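Local coordinates for uncharacterized protein MG296 homolog (Mycoplasma pneumoniae, PDB 2I15) that is of unknown function, an all-helical member of the Mg296 family found in Mycoplasma pneumoniae, at residues R36-E39 with R40-T44. Numbering follows the deposited sequence.
Sequences RCLE and REQST
Leu38 and Gln42, one helical turn apart, carry the side-chain contact at the C-terminal end of helix 27-41. The two chains cross at a slant, and a single methyl of the leucine does the touching: CD2 of Leu38 lies 3.1 Å from OE1 of Gln42. The glutamine reaches this methyl because its CG sits beside its own backbone N (chi1 -48°) and the chain then runs extended, bringing the CG of Gln42 to 3.5 Å from the carbonyl O of Leu38 on the way. Beneath them the backbone finishes its i to i+4 pattern. Gln42 N donates to Leu38 O at 2.9 Å, while Glu41 N bonds to Cys37 O at 2.8 Å. A weak second bond from Glu41 N also falls on Leu38 O, which therefore serves two amides where Gln42 departs from helical geometry.

The charged chains diverge from this pair. Arg40 is extended, its side chain touching Asp50 and Asp51; Glu41, bent at chi2 (71°), brings its carboxylate near those of Asp52, Asp54 and Asp55. Such a cluster of acids would probably raise the proton affinity of Glu41, whereas the side chains of Leu38 and Gln42 meet through a close methyl-to-amide contact with no hydrogen bond between them, leaving backbone amides, that of Gln42 to Leu38 O included, to supply the firm hydrogen bonds of this helix end.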
loop_
_atom_site.group_PDB
_atom_site.type_symbol
_atom_site.label_atom_id
_atom_site.label_comp_id
_atom_site.label_asym_id
_atom_site.label_seq_id
_atom_site.Cartn_x
_atom_site.Cartn_y
_atom_site.Cartn_z
ATOM N N ARG A 36 -7.022 9.094 -27.189
ATOM C CA ARG A 36 -6.900 8.855 -25.759
ATOM C C ARG A 36 -5.548 8.223 -25.466
ATOM O O ARG A 36 -4.844 8.682 -24.580
ATOM C CB ARG A 36 -8.029 7.961 -25.248
ATOM C CG ARG A 36 -9.345 8.691 -25.185
ATOM C CD ARG A 36 -10.443 7.807 -24.661
ATOM N NE ARG A 36 -11.617 7.882 -25.517
ATOM C CZ ARG A 36 -12.832 7.496 -25.152
ATOM N NH1 ARG A 36 -13.038 7.006 -23.939
ATOM N NH2 ARG A 36 -13.841 7.601 -26.003
ATOM N N CYS A 37 -5.186 7.173 -26.200
ATOM C CA CYS A 37 -3.887 6.537 -26.014
ATOM C C CYS A 37 -2.789 7.591 -26.131
ATOM O O CYS A 37 -1.893 7.670 -25.288
ATOM C CB CYS A 37 -3.639 5.478 -27.090
ATOM S SG CYS A 37 -4.756 4.050 -27.121
ATOM N N LEU A 38 -2.865 8.380 -27.203
ATOM C CA LEU A 38 -1.899 9.445 -27.493
ATOM C C LEU A 38 -1.789 10.401 -26.311
ATOM O O LEU A 38 -0.727 10.540 -25.702
ATOM C CB LEU A 38 -2.346 10.227 -28.743
ATOM C CG LEU A 38 -1.347 10.501 -29.866
ATOM C CD1 LEU A 38 -1.696 11.843 -30.536
ATOM C CD2 LEU A 38 0.093 10.524 -29.326
ATOM N N GLU A 39 -2.902 11.058 -26.002
ATOM C CA GLU A 39 -2.945 12.008 -24.910
ATOM C C GLU A 39 -2.329 11.370 -23.670
ATOM O O GLU A 39 -1.730 12.050 -22.839
ATOM C CB GLU A 39 -4.398 12.413 -24.650
ATOM C CG GLU A 39 -4.676 13.064 -23.304
ATOM C CD GLU A 39 -6.174 13.165 -23.004
ATOM O OE1 GLU A 39 -6.889 12.139 -23.141
ATOM O OE2 GLU A 39 -6.631 14.268 -22.630
ATOM N N ARG A 40 -2.470 10.055 -23.562
ATOM C CA ARG A 40 -1.952 9.314 -22.423
ATOM C C ARG A 40 -0.441 9.132 -22.496
ATOM O O ARG A 40 0.255 9.204 -21.488
ATOM C CB ARG A 40 -2.618 7.942 -22.355
ATOM C CG ARG A 40 -2.313 7.210 -21.083
ATOM C CD ARG A 40 -2.877 5.806 -21.056
ATOM N NE ARG A 40 -2.507 5.143 -19.812
ATOM C CZ ARG A 40 -2.693 3.853 -19.563
ATOM N NH1 ARG A 40 -3.256 3.072 -20.476
ATOM N NH2 ARG A 40 -2.295 3.340 -18.405
ATOM N N GLU A 41 0.050 8.898 -23.704
ATOM C CA GLU A 41 1.464 8.685 -23.948
ATOM C C GLU A 41 2.286 9.953 -23.769
ATOM O O GLU A 41 3.448 9.904 -23.333
ATOM C CB GLU A 41 1.655 8.183 -25.376
ATOM C CG GLU A 41 3.090 7.827 -25.713
ATOM C CD GLU A 41 3.545 6.567 -25.005
ATOM O OE1 GLU A 41 2.754 5.997 -24.203
ATOM O OE2 GLU A 41 4.697 6.146 -25.260
ATOM N N GLN A 42 1.669 11.083 -24.108
ATOM C CA GLN A 42 2.324 12.384 -24.062
ATOM C C GLN A 42 2.110 13.278 -22.827
ATOM O O GLN A 42 2.357 14.483 -22.897
ATOM C CB GLN A 42 1.940 13.157 -25.330
ATOM C CG GLN A 42 2.108 12.336 -26.596
ATOM C CD GLN A 42 1.666 13.062 -27.850
ATOM O OE1 GLN A 42 2.178 12.800 -28.931
ATOM N NE2 GLN A 42 0.697 13.960 -27.716
ATOM N N SER A 43 1.669 12.709 -21.705
ATOM C CA SER A 43 1.459 13.505 -20.495
ATOM C C SER A 43 2.764 13.842 -19.767
ATOM O O SER A 43 2.868 14.884 -19.112
ATOM C CB SER A 43 0.508 12.789 -19.534
ATOM O OG SER A 43 0.131 11.511 -20.014
ATOM N N THR A 44 3.745 12.950 -19.894
ATOM C CA THR A 44 5.073 13.086 -19.289
ATOM C C THR A 44 5.178 13.384 -17.797
ATOM O O THR A 44 5.502 14.502 -17.397
ATOM C CB THR A 44 5.919 14.133 -20.037
ATOM O OG1 THR A 44 5.162 15.337 -20.201
ATOM C CG2 THR A 44 6.343 13.603 -21.393
#